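Local atomic coordinates of prolyl oligopeptidase (Novosphingobium capsulatum, PDB entry 1YR2), a protein that probably cleaves oligopeptides on the carboxyl side of proline, and far less readily of alanine, as a serine endopeptidase of the prolyl oligopeptidase family. Residues R62-D67 / H665-T670; S386-F391 / G407-L412; G399-P404 / A440-T445; D603-D608 / V631-S636. All coordinates share one frame; numbering follows the deposited sequence.

Contact 1: residues R62-D67 / H665-T670; sequences RWLEAD and HSFKYT. Unlike the reference sequence in segment 665-670: Phe667 (reference Leu).
Leu64 and Lys668 bring the backbones together, their CA atoms 6.2 Å apart, where the 3-10 turn 62-65 lies against helix 664-675. From the turn Leu64 points at the helix and packs CB and one methyl, CD1, against two successive residues. Its CB rests 4.0 Å from Lys668 CG and nearly as close to Phe667 CB, while its CD1 lies over the backbone carbonyl of Phe667. A branched aliphatic side chain suits this buried place because it packs against both residues without needing a polar partner. Phe667, where the reference sequence has leucine, turns a ring edge to the turn: CD2 lies 3.6 Å from Leu64 O, near the plane of the ring. Its ring also packs on Trp77 and Val78 of helix 72-89. Lys668 sets out alongside Leu64, passes CD 3.9 Å from Arg62 N, and bends at chi3 (-49°), which swings the ammonium group to the carboxylate of Glu65. That carboxylate arrives on a chain extended beyond CG (chi2 176°), and the two side chains cross obliquely. Lys668 NZ donates to Glu65 OE2 over 2.7 Å, meeting the lone pair turned away from the other oxygen. The same ammonium is also paired with Asp59 and Asp603, and Glu65 OE2 with Arg606. Three carboxylates around one buried lysine would be expected to favour its charged form, and a network in which Lys668 and Glu65 each have more than one partner joins the N-terminal part of the chain to the peptidase domain by directional electrostatic bonds as well as by apolar packing.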
loop_
_atom_site.group_PDB
_atom_site.type_symbol
_atom_site.label_atom_id
_atom_site.label_comp_id
_atom_site.label_asym_id
_atom_site.label_seq_id
_atom_site.Cartn_x
_atom_site.Cartn_y
_atom_site.Cartn_z
ATOM N N ARG A 62 -7.035 -15.316 31.869
ATOM C CA ARG A 62 -6.445 -14.002 32.014
ATOM C C ARG A 62 -4.937 -14.077 32.287
ATOM O O ARG A 62 -4.197 -13.177 31.916
ATOM C CB ARG A 62 -7.105 -13.199 33.116
ATOM C CG ARG A 62 -6.753 -11.724 32.988
ATOM C CD ARG A 62 -7.633 -10.783 33.759
ATOM N NE ARG A 62 -8.955 -10.693 33.176
ATOM C CZ ARG A 62 -9.923 -10.045 33.762
ATOM N NH1 ARG A 62 -9.709 -9.407 34.927
ATOM N NH2 ARG A 62 -11.131 -10.019 33.216
ATOM N N TRP A 63 -4.497 -15.150 32.932
ATOM C CA TRP A 63 -3.056 -15.345 33.202
ATOM C C TRP A 63 -2.195 -15.388 31.928
ATOM O O TRP A 63 -1.000 -15.074 31.979
ATOM C CB TRP A 63 -2.821 -16.571 34.081
ATOM C CG TRP A 63 -3.204 -17.891 33.437
ATOM C CD1 TRP A 63 -4.406 -18.505 33.494
ATOM C CD2 TRP A 63 -2.360 -18.730 32.638
ATOM N NE1 TRP A 63 -4.380 -19.675 32.773
ATOM C CE2 TRP A 63 -3.127 -19.833 32.233
ATOM C CE3 TRP A 63 -1.028 -18.666 32.236
ATOM C CZ2 TRP A 63 -2.602 -20.863 31.442
ATOM C CZ3 TRP A 63 -0.505 -19.697 31.452
ATOM C CH2 TRP A 63 -1.290 -20.767 31.060
ATOM N N LEU A 64 -2.795 -15.773 30.802
ATOM C CA LEU A 64 -2.098 -15.809 29.512
ATOM C C LEU A 64 -1.848 -14.404 28.925
ATOM O O LEU A 64 -1.165 -14.255 27.899
ATOM C CB LEU A 64 -2.833 -16.701 28.519
ATOM C CG LEU A 64 -2.539 -18.188 28.642
ATOM C CD1 LEU A 64 -3.550 -18.931 27.815
ATOM C CD2 LEU A 64 -1.166 -18.530 28.198
ATOM N N GLU A 65 -2.328 -13.372 29.614
ATOM C CA GLU A 65 -2.018 -12.005 29.244
ATOM C C GLU A 65 -0.615 -11.561 29.725
ATOM O O GLU A 65 -0.119 -10.537 29.281
ATOM C CB GLU A 65 -3.067 -11.027 29.788
ATOM C CG GLU A 65 -4.482 -11.185 29.186
ATOM C CD GLU A 65 -5.524 -10.256 29.820
ATOM O OE1 GLU A 65 -5.161 -9.375 30.639
ATOM O OE2 GLU A 65 -6.714 -10.410 29.501
ATOM N N ALA A 66 -0.003 -12.299 30.646
ATOM C CA ALA A 66 1.294 -11.897 31.191
ATOM C C ALA A 66 2.396 -12.031 30.152
ATOM O O ALA A 66 2.306 -12.841 29.224
ATOM C CB ALA A 66 1.650 -12.686 32.433
ATOM N N ASP A 67 3.428 -11.183 30.299
ATOM C CA ASP A 67 4.555 -11.145 29.348
ATOM C C ASP A 67 5.355 -12.479 29.360
ATOM O O ASP A 67 5.878 -12.900 30.382
ATOM C CB ASP A 67 5.451 -9.937 29.720
ATOM C CG ASP A 67 6.355 -9.506 28.610
ATOM O OD1 ASP A 67 7.144 -10.329 28.092
ATOM O OD2 ASP A 67 6.339 -8.327 28.185
ATOM N N HIS A 665 -4.194 -11.855 23.385
ATOM C CA HIS A 665 -5.449 -12.036 22.669
ATOM C C HIS A 665 -5.474 -13.424 21.992
ATOM O O HIS A 665 -6.415 -14.197 22.172
ATOM C CB HIS A 665 -5.653 -10.968 21.579
ATOM C CG HIS A 665 -5.955 -9.592 22.088
ATOM N ND1 HIS A 665 -7.192 -9.235 22.583
ATOM C CD2 HIS A 665 -5.188 -8.468 22.131
ATOM C CE1 HIS A 665 -7.163 -7.960 22.933
ATOM N NE2 HIS A 665 -5.966 -7.460 22.642
ATOM N N SER A 666 -4.453 -13.702 21.194
ATOM C CA SER A 666 -4.354 -14.971 20.471
ATOM C C SER A 666 -4.185 -16.174 21.411
ATOM O O SER A 666 -4.710 -17.235 21.183
ATOM C CB SER A 666 -3.215 -14.921 19.472
ATOM O OG SER A 666 -3.523 -14.139 18.346
ATOM N N PHE A 667 -3.409 -15.998 22.470
ATOM C CA PHE A 667 -3.167 -17.062 23.394
ATOM C C PHE A 667 -4.482 -17.446 24.060
ATOM O O PHE A 667 -4.792 -18.638 24.145
ATOM C CB PHE A 667 -2.166 -16.637 24.476
ATOM C CG PHE A 667 -0.743 -16.367 23.997
ATOM C CD1 PHE A 667 -0.311 -16.613 22.692
ATOM C CD2 PHE A 667 0.174 -15.830 24.924
ATOM C CE1 PHE A 667 0.951 -16.320 22.313
ATOM C CE2 PHE A 667 1.474 -15.545 24.556
ATOM C CZ PHE A 667 1.884 -15.815 23.271
ATOM N N LYS A 668 -5.257 -16.487 24.576
ATOM C CA LYS A 668 -6.505 -16.817 25.322
ATOM C C LYS A 668 -7.548 -17.401 24.387
ATOM O O LYS A 668 -8.281 -18.317 24.758
ATOM C CB LYS A 668 -7.097 -15.565 25.995
ATOM C CG LYS A 668 -6.219 -15.059 27.159
ATOM C CD LYS A 668 -7.020 -14.196 28.131
ATOM C CE LYS A 668 -7.824 -13.143 27.426
ATOM N NZ LYS A 668 -8.403 -12.180 28.386
ATOM N N TYR A 669 -7.603 -16.874 23.162
ATOM C CA TYR A 669 -8.529 -17.357 22.137
ATOM C C TYR A 669 -8.242 -18.808 21.789
ATOM O O TYR A 669 -9.155 -19.604 21.720
ATOM C CB TYR A 669 -8.429 -16.473 20.879
ATOM C CG TYR A 669 -9.203 -16.953 19.725
ATOM C CD1 TYR A 669 -10.591 -16.822 19.693
ATOM C CD2 TYR A 669 -8.567 -17.416 18.587
ATOM C CE1 TYR A 669 -11.342 -17.259 18.581
ATOM C CE2 TYR A 669 -9.302 -17.844 17.477
ATOM C CZ TYR A 669 -10.685 -17.734 17.469
ATOM O OH TYR A 669 -11.377 -18.157 16.354
ATOM N N THR A 670 -6.971 -19.152 21.644
ATOM C CA THR A 670 -6.562 -20.543 21.391
ATOM C C THR A 670 -6.914 -21.487 22.554
ATOM O O THR A 670 -7.376 -22.622 22.368
ATOM C CB THR A 670 -5.026 -20.571 21.142
ATOM O OG1 THR A 670 -4.726 -19.804 19.963
ATOM C CG2 THR A 670 -4.567 -22.005 20.843
#

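Contact 2: residues S386-F391 / G407-L412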
loop_
_atom_site.group_PDB
_atom_site.type_symbol
_atom_site.label_atom_id
_atom_site.label_comp_id
_atom_site.label_asym_id
_atom_site.label_seq_id
_atom_site.Cartn_x
_atom_site.Cartn_y
_atom_site.Cartn_z
ATOM N N SER A 386 -8.155 1.559 -9.619
ATOM C CA SER A 386 -7.782 2.767 -10.319
ATOM C C SER A 386 -8.571 2.934 -11.626
ATOM O O SER A 386 -8.810 1.988 -12.343
ATOM C CB SER A 386 -6.274 2.823 -10.581
ATOM O OG SER A 386 -5.531 3.053 -9.387
ATOM N N GLN A 387 -8.988 4.168 -11.910
ATOM C CA GLN A 387 -9.394 4.604 -13.222
ATOM C C GLN A 387 -8.596 5.873 -13.522
ATOM O O GLN A 387 -8.672 6.837 -12.747
ATOM C CB GLN A 387 -10.879 4.955 -13.248
ATOM C CG GLN A 387 -11.337 5.416 -14.608
ATOM C CD GLN A 387 -12.794 5.563 -14.673
ATOM O OE1 GLN A 387 -13.354 6.442 -14.024
ATOM N NE2 GLN A 387 -13.439 4.721 -15.490
ATOM N N VAL A 388 -7.847 5.889 -14.629
ATOM C CA VAL A 388 -7.043 7.043 -15.005
ATOM C C VAL A 388 -7.743 7.729 -16.160
ATOM O O VAL A 388 -7.882 7.160 -17.235
ATOM C CB VAL A 388 -5.604 6.648 -15.392
ATOM C CG1 VAL A 388 -4.779 7.929 -15.729
ATOM C CG2 VAL A 388 -4.900 5.861 -14.261
ATOM N N LEU A 389 -8.264 8.934 -15.912
ATOM C CA LEU A 389 -8.955 9.696 -16.920
ATOM C C LEU A 389 -8.062 10.746 -17.556
ATOM O O LEU A 389 -7.244 11.391 -16.889
ATOM C CB LEU A 389 -10.231 10.333 -16.325
ATOM C CG LEU A 389 -11.284 9.377 -15.768
ATOM C CD1 LEU A 389 -12.497 10.119 -15.106
ATOM C CD2 LEU A 389 -11.752 8.479 -16.857
ATOM N N ALA A 390 -8.256 10.947 -18.857
ATOM C CA ALA A 390 -7.505 11.938 -19.620
ATOM C C ALA A 390 -8.351 13.135 -19.905
ATOM O O ALA A 390 -9.573 13.033 -20.142
ATOM C CB ALA A 390 -7.014 11.346 -20.947
ATOM N N PHE A 391 -7.723 14.303 -19.881
ATOM C CA PHE A 391 -8.425 15.569 -20.198
ATOM C C PHE A 391 -7.481 16.464 -20.988
ATOM O O PHE A 391 -6.266 16.415 -20.777
ATOM C CB PHE A 391 -8.818 16.331 -18.933
ATOM C CG PHE A 391 -9.697 15.579 -18.007
ATOM C CD1 PHE A 391 -9.130 14.734 -17.036
ATOM C CD2 PHE A 391 -11.088 15.644 -18.104
ATOM C CE1 PHE A 391 -9.901 14.032 -16.163
ATOM C CE2 PHE A 391 -11.887 14.885 -17.209
ATOM C CZ PHE A 391 -11.236 14.077 -16.218
ATOM N N GLY A 407 -6.522 -2.948 -11.623
ATOM C CA GLY A 407 -5.357 -2.749 -10.786
ATOM C C GLY A 407 -5.241 -1.366 -10.198
ATOM O O GLY A 407 -6.214 -0.647 -10.040
ATOM N N SER A 408 -4.034 -1.033 -9.747
ATOM C CA SER A 408 -3.780 0.245 -9.119
ATOM C C SER A 408 -2.707 1.009 -9.922
ATOM O O SER A 408 -1.644 0.461 -10.273
ATOM C CB SER A 408 -3.317 0.043 -7.711
ATOM O OG SER A 408 -4.397 -0.442 -6.904
ATOM N N ALA A 409 -2.977 2.281 -10.192
ATOM C CA ALA A 409 -1.991 3.109 -10.889
ATOM C C ALA A 409 -1.297 3.999 -9.853
ATOM O O ALA A 409 -1.936 4.628 -9.015
ATOM C CB ALA A 409 -2.622 3.952 -11.943
ATOM N N SER A 410 0.020 4.005 -9.860
ATOM C CA SER A 410 0.735 4.964 -9.037
ATOM C C SER A 410 1.108 6.116 -9.931
ATOM O O SER A 410 0.238 6.800 -10.485
ATOM C CB SER A 410 1.901 4.295 -8.362
ATOM O OG SER A 410 1.383 3.172 -7.672
ATOM N N GLY A 411 2.359 6.391 -10.050
ATOM C CA GLY A 411 2.753 7.631 -10.636
ATOM C C GLY A 411 2.677 7.659 -12.161
ATOM O O GLY A 411 2.484 6.625 -12.866
ATOM N N LEU A 412 2.886 8.849 -12.635
ATOM C CA LEU A 412 3.002 9.156 -14.044
ATOM C C LEU A 412 4.319 9.904 -14.218
ATOM O O LEU A 412 4.708 10.681 -13.340
ATOM C CB LEU A 412 1.883 10.066 -14.448
ATOM C CG LEU A 412 1.779 10.378 -15.943
ATOM C CD1 LEU A 412 0.810 9.415 -16.558
ATOM C CD2 LEU A 412 1.348 11.800 -16.195
HETATM O O HOH W 1 -8.431 -0.781 -12.558
HETATM O O HOH W 2 -6.149 1.641 -6.802
#
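Ser386 directs its side chain at the backbone of Ser408 and Ala409, joining two consecutive blades of the beta-propeller: strand 385-392 belongs to the sheet 365-400, strand 408-413 begins the next. The strand segments are inclined at 55° and approach to 6.3 Å, meeting near Ser386 and Ser408. Ser386 OG stands beside its own backbone N (chi1 -71°), which places it to accept from Ala409 N at 2.8 Å, with an N-H...O angle of 169°. Its backbone N donates in turn to Gly407 O at 3.0 Å. Serine suits the place, being short enough to meet a neighbouring backbone directly and polar enough to satisfy a buried N-H. Further along, Val388 sends its CG2 branch to the methyl of Ala409, 3.8 Å away; both residues point toward each other's segment, and the small alanine leaves room for the branched valine, which also touches Val401 and Ser379. Ser408 turns its side chain away and its hydroxyl bonds to Pro504 O, in the peptidase domain. Two waters complete the joint. One accepts from Gly407 N and donates to Ser386 O, while the second donates to both Ser386 OG and Ser408 OG, its oxygen 2.7 Å from the latter.

Contact 3: residues G399-P404 / A440-T445; sequences GAVSLP and ATAKTT
Thr444 gives Ser402 two hydrogen bonds, one of them weak, between the connection that follows strand 397-400 and the outermost strand 443-446. Ser402 N donates to Ala442 O over 3.1 Å. Thr444 OG1 donates to Ser402 O over 2.6 Å, rising 24° from the carbonyl plane; its chi1 of 58° sets the hydroxyl between its own N and carbonyl carbon, aimed at Ser402. Ser402 OG receives the weak bond from Thr444 N. Ala442 O also takes a CA-H...O contact from Val401 CA at 3.3 Å. The segments lie in neighbouring blades of the beta-propeller, and Ala442, with its positive phi, and Lys443 form a G1 bulge opposite Asp438, leading into the last strand of the blade. In the apolar part, Val401 CG1 meets Thr444 CG2 at 3.6 Å, the two side chains crossing at about a right angle, and Leu423 of the later blade touches both. Threonine thus serves twice, by hydroxyl and methyl, and a glycine in its place would probably leave Ser402 O without this donor and open a gap beside Val401. Val401 CG2 lies more loosely, 4.3 Å from the methyl of Ala442.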
loop_
_atom_site.group_PDB
_atom_site.type_symbol
_atom_site.label_atom_id
_atom_site.label_comp_id
_atom_site.label_asym_id
_atom_site.label_seq_id
_atom_site.Cartn_x
_atom_site.Cartn_y
_atom_site.Cartn_z
ATOM N N GLY A 399 -11.508 10.765 -22.452
ATOM C CA GLY A 399 -11.686 9.347 -22.214
ATOM C C GLY A 399 -10.808 8.777 -21.096
ATOM O O GLY A 399 -10.092 9.506 -20.401
ATOM N N ALA A 400 -10.866 7.465 -20.921
ATOM C CA ALA A 400 -10.068 6.775 -19.903
ATOM C C ALA A 400 -8.820 6.182 -20.549
ATOM O O ALA A 400 -8.840 5.774 -21.729
ATOM C CB ALA A 400 -10.881 5.661 -19.266
ATOM N N VAL A 401 -7.743 6.103 -19.765
ATOM C CA VAL A 401 -6.553 5.376 -20.167
ATOM C C VAL A 401 -6.851 3.878 -20.146
ATOM O O VAL A 401 -7.364 3.364 -19.163
ATOM C CB VAL A 401 -5.340 5.663 -19.224
ATOM C CG1 VAL A 401 -4.144 4.777 -19.583
ATOM C CG2 VAL A 401 -4.911 7.115 -19.309
ATOM N N SER A 402 -6.518 3.182 -21.234
ATOM C CA SER A 402 -6.586 1.729 -21.291
ATOM C C SER A 402 -5.463 1.129 -20.417
ATOM O O SER A 402 -4.306 1.467 -20.601
ATOM C CB SER A 402 -6.476 1.247 -22.760
ATOM O OG SER A 402 -5.173 1.612 -23.289
ATOM N N LEU A 403 -5.816 0.285 -19.452
ATOM C CA LEU A 403 -4.870 -0.414 -18.593
ATOM C C LEU A 403 -4.885 -1.921 -18.902
ATOM O O LEU A 403 -5.878 -2.394 -19.458
ATOM C CB LEU A 403 -5.272 -0.176 -17.129
ATOM C CG LEU A 403 -5.273 1.252 -16.580
ATOM C CD1 LEU A 403 -5.816 1.247 -15.181
ATOM C CD2 LEU A 403 -3.897 1.823 -16.634
ATOM N N PRO A 404 -3.844 -2.680 -18.548
ATOM C CA PRO A 404 -3.780 -4.112 -18.878
ATOM C C PRO A 404 -4.909 -4.934 -18.247
ATOM O O PRO A 404 -5.280 -5.966 -18.799
ATOM C CB PRO A 404 -2.416 -4.571 -18.302
ATOM C CG PRO A 404 -1.677 -3.427 -17.984
ATOM C CD PRO A 404 -2.628 -2.262 -17.847
ATOM N N ALA A 440 -1.363 10.996 -26.495
ATOM C CA ALA A 440 -2.298 11.418 -27.558
ATOM C C ALA A 440 -3.426 10.425 -27.758
ATOM O O ALA A 440 -4.489 10.796 -28.198
ATOM C CB ALA A 440 -1.535 11.604 -28.886
ATOM N N THR A 441 -3.200 9.138 -27.478
ATOM C CA THR A 441 -4.262 8.136 -27.617
ATOM C C THR A 441 -4.767 7.570 -26.273
ATOM O O THR A 441 -5.748 6.835 -26.248
ATOM C CB THR A 441 -3.764 6.983 -28.433
ATOM O OG1 THR A 441 -2.651 6.387 -27.757
ATOM C CG2 THR A 441 -3.163 7.460 -29.772
ATOM N N ALA A 442 -4.051 7.872 -25.184
ATOM C CA ALA A 442 -4.383 7.420 -23.843
ATOM C C ALA A 442 -4.322 5.887 -23.783
ATOM O O ALA A 442 -5.127 5.251 -23.126
ATOM C CB ALA A 442 -5.761 7.966 -23.424
ATOM N N LYS A 443 -3.321 5.314 -24.449
ATOM C CA LYS A 443 -3.118 3.872 -24.459
ATOM C C LYS A 443 -1.780 3.481 -23.843
ATOM O O LYS A 443 -0.742 4.091 -24.098
ATOM C CB LYS A 443 -3.157 3.358 -25.889
ATOM C CG LYS A 443 -4.530 3.397 -26.597
ATOM C CD LYS A 443 -4.389 2.816 -28.022
ATOM C CE LYS A 443 -5.726 2.320 -28.615
ATOM N NZ LYS A 443 -6.815 3.336 -28.419
ATOM N N THR A 444 -1.819 2.453 -23.020
ATOM C CA THR A 444 -0.622 1.893 -22.440
ATOM C C THR A 444 -0.195 0.680 -23.223
ATOM O O THR A 444 -1.008 -0.027 -23.803
ATOM C CB THR A 444 -0.813 1.544 -20.975
ATOM O OG1 THR A 444 -1.903 0.621 -20.799
ATOM C CG2 THR A 444 -1.182 2.802 -20.172
ATOM N N THR A 445 1.108 0.460 -23.206
ATOM C CA THR A 445 1.762 -0.678 -23.811
ATOM C C THR A 445 2.928 -1.026 -22.914
ATOM O O THR A 445 3.355 -0.225 -22.071
ATOM C CB THR A 445 2.337 -0.348 -25.226
ATOM O OG1 THR A 445 3.077 0.869 -25.177
ATOM C CG2 THR A 445 1.302 -0.064 -26.209
HETATM O O HOH W 3 -7.958 4.733 -24.665
#

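Contact 4: residues D603-D608 / V631-S636; sequences DMLRFD and VLRRYS
Met604 N donates to Ser636 OG over 3.1 Å (N-H...O angle 157°), a bond between the loop after strand 594-598 and the chain that follows helix 626-633. The hydroxyl reaches it by standing opposite its own backbone N (chi1 177°) and also bonds to His639. An alanine here is likely to leave the buried Met604 N without its acceptor and His639 without this partner. Within the loop, Asp603 OD1 accepts from Leu605 N at 3.0 Å, an Asx turn, while its OD2 pairs with Lys668.

The rest is apolar. Methionine, flexible and unbranched, bends at chi2 and chi3 (both -59°), which brings its CE to Leu632 CD2 at 3.6 Å and near Tyr635 OH, while CG lies 4.0 Å from Tyr635 CE1. Leu605 and Leu632 slide past each other in opposite directions, CD2 of the former 4.0 Å from CB of the latter. The carbons of Leu632 pack against Met604 O, CD1 nearest at 3.5 Å; this buried carbonyl has no polar partner in the model.

The contact belongs to the alpha/beta-hydrolase domain: Leu579 of helix 576-587 packs on Met604 and Tyr635, Tyr620 of helix 617-620 on Met604, and His665 of helix 664-675 on Phe607.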
loop_
_atom_site.group_PDB
_atom_site.type_symbol
_atom_site.label_atom_id
_atom_site.label_comp_id
_atom_site.label_asym_id
_atom_site.label_seq_id
_atom_site.Cartn_x
_atom_site.Cartn_y
_atom_site.Cartn_z
ATOM N N ASP A 603 -9.971 -10.471 22.385
ATOM C CA ASP A 603 -10.703 -10.066 23.566
ATOM C C ASP A 603 -11.093 -8.583 23.431
ATOM O O ASP A 603 -10.326 -7.672 23.720
ATOM C CB ASP A 603 -9.894 -10.328 24.829
ATOM C CG ASP A 603 -10.716 -10.066 26.114
ATOM O OD1 ASP A 603 -11.724 -9.276 26.056
ATOM O OD2 ASP A 603 -10.409 -10.567 27.216
ATOM N N MET A 604 -12.286 -8.376 22.923
ATOM C CA MET A 604 -12.807 -7.051 22.604
ATOM C C MET A 604 -13.375 -6.354 23.820
ATOM O O MET A 604 -13.818 -5.205 23.724
ATOM C CB MET A 604 -13.894 -7.201 21.541
ATOM C CG MET A 604 -13.369 -7.634 20.188
ATOM S SD MET A 604 -12.154 -6.499 19.478
ATOM C CE MET A 604 -13.056 -4.989 19.372
ATOM N N LEU A 605 -13.376 -7.031 24.964
ATOM C CA LEU A 605 -13.763 -6.403 26.211
ATOM C C LEU A 605 -12.572 -5.782 26.927
ATOM O O LEU A 605 -12.777 -4.917 27.781
ATOM C CB LEU A 605 -14.477 -7.395 27.146
ATOM C CG LEU A 605 -15.685 -8.103 26.564
ATOM C CD1 LEU A 605 -16.346 -8.958 27.692
ATOM C CD2 LEU A 605 -16.627 -7.118 25.988
ATOM N N ARG A 606 -11.355 -6.243 26.584
ATOM C CA ARG A 606 -10.145 -5.815 27.265
ATOM C C ARG A 606 -9.074 -5.210 26.334
ATOM O O ARG A 606 -7.937 -4.989 26.757
ATOM C CB ARG A 606 -9.561 -7.006 28.040
ATOM C CG ARG A 606 -10.391 -7.412 29.236
ATOM C CD ARG A 606 -9.867 -8.640 29.948
ATOM N NE ARG A 606 -8.521 -8.434 30.499
ATOM C CZ ARG A 606 -8.250 -7.705 31.566
ATOM N NH1 ARG A 606 -9.193 -7.068 32.234
ATOM N NH2 ARG A 606 -7.012 -7.604 31.982
ATOM N N PHE A 607 -9.416 -4.924 25.091
ATOM C CA PHE A 607 -8.414 -4.486 24.089
ATOM C C PHE A 607 -7.739 -3.170 24.482
ATOM O O PHE A 607 -6.541 -2.968 24.238
ATOM C CB PHE A 607 -9.039 -4.341 22.701
ATOM C CG PHE A 607 -9.958 -3.172 22.581
ATOM C CD1 PHE A 607 -9.454 -1.929 22.281
ATOM C CD2 PHE A 607 -11.322 -3.303 22.750
ATOM C CE1 PHE A 607 -10.270 -0.842 22.180
ATOM C CE2 PHE A 607 -12.130 -2.220 22.655
ATOM C CZ PHE A 607 -11.588 -0.970 22.399
ATOM N N ASP A 608 -8.482 -2.330 25.169
ATOM C CA ASP A 608 -7.963 -1.040 25.601
ATOM C C ASP A 608 -7.122 -1.057 26.889
ATOM O O ASP A 608 -6.676 -0.003 27.335
ATOM C CB ASP A 608 -9.088 -0.035 25.698
ATOM C CG ASP A 608 -10.005 -0.280 26.877
ATOM O OD1 ASP A 608 -10.187 -1.449 27.329
ATOM O OD2 ASP A 608 -10.638 0.665 27.366
ATOM N N VAL A 631 -22.501 -3.943 22.732
ATOM C CA VAL A 631 -22.194 -4.133 21.308
ATOM C C VAL A 631 -20.944 -5.038 21.189
ATOM O O VAL A 631 -20.942 -5.998 20.391
ATOM C CB VAL A 631 -21.957 -2.776 20.637
ATOM C CG1 VAL A 631 -21.174 -2.891 19.297
ATOM C CG2 VAL A 631 -23.240 -2.082 20.442
ATOM N N LEU A 632 -19.910 -4.761 21.989
ATOM C CA LEU A 632 -18.640 -5.513 21.912
ATOM C C LEU A 632 -18.828 -6.975 22.357
ATOM O O LEU A 632 -18.248 -7.893 21.762
ATOM C CB LEU A 632 -17.512 -4.870 22.761
ATOM C CG LEU A 632 -16.960 -3.533 22.253
ATOM C CD1 LEU A 632 -16.301 -2.771 23.366
ATOM C CD2 LEU A 632 -16.013 -3.785 21.135
ATOM N N ARG A 633 -19.631 -7.163 23.402
ATOM C CA ARG A 633 -19.860 -8.501 23.975
ATOM C C ARG A 633 -20.536 -9.415 22.950
ATOM O O ARG A 633 -20.324 -10.595 22.950
ATOM C CB ARG A 633 -20.696 -8.395 25.273
ATOM C CG ARG A 633 -21.121 -9.690 25.881
ATOM C CD ARG A 633 -19.970 -10.519 26.256
ATOM N NE ARG A 633 -20.340 -11.808 26.848
ATOM C CZ ARG A 633 -20.498 -12.930 26.148
ATOM N NH1 ARG A 633 -20.423 -12.927 24.826
ATOM N NH2 ARG A 633 -20.776 -14.081 26.777
ATOM N N ARG A 634 -21.325 -8.865 22.054
ATOM C CA ARG A 634 -22.017 -9.671 21.048
ATOM C C ARG A 634 -21.086 -10.307 20.028
ATOM O O ARG A 634 -21.449 -11.297 19.437
ATOM C CB ARG A 634 -23.062 -8.828 20.295
ATOM C CG ARG A 634 -24.275 -8.522 21.127
ATOM C CD ARG A 634 -25.132 -7.356 20.610
ATOM N NE ARG A 634 -26.144 -6.980 21.612
ATOM C CZ ARG A 634 -26.564 -5.738 21.892
ATOM N NH1 ARG A 634 -26.100 -4.657 21.249
ATOM N NH2 ARG A 634 -27.445 -5.572 22.868
ATOM N N TYR A 635 -19.888 -9.761 19.851
ATOM C CA TYR A 635 -18.947 -10.316 18.855
ATOM C C TYR A 635 -17.521 -10.614 19.284
ATOM O O TYR A 635 -16.755 -11.216 18.503
ATOM C CB TYR A 635 -18.962 -9.476 17.587
ATOM C CG TYR A 635 -18.316 -8.107 17.675
ATOM C CD1 TYR A 635 -16.940 -7.961 17.643
ATOM C CD2 TYR A 635 -19.080 -6.949 17.741
ATOM C CE1 TYR A 635 -16.333 -6.721 17.664
ATOM C CE2 TYR A 635 -18.474 -5.671 17.794
ATOM C CZ TYR A 635 -17.096 -5.571 17.754
ATOM O OH TYR A 635 -16.429 -4.346 17.773
ATOM N N SER A 636 -17.130 -10.237 20.502
ATOM C CA SER A 636 -15.778 -10.514 21.007
ATOM C C SER A 636 -15.439 -11.983 20.785
ATOM O O SER A 636 -16.071 -12.824 21.405
ATOM C CB SER A 636 -15.740 -10.218 22.494
ATOM O OG SER A 636 -14.485 -10.539 23.066
#

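From the N terminus, segment 62-67 is met first, but contact 1 closes only 598 residues later, at helix 664-675, so the other three contacts fall within its span. Contacts 2 and 3 come next and cross, their segments alternating along the chain; they touch through strands 385-392 and 397-400, and together join two successive propeller blades. Contact 4 follows in series, a short loop of the peptidase domain. It lies beside contact 1, centres 14 Å apart, and the two touch through salt bridges. Contacts 2 and 3 lie on the opposite side of the chain's centre from this pair; contact 2 and contact 4 are about 28 Å apart at their nearest atoms.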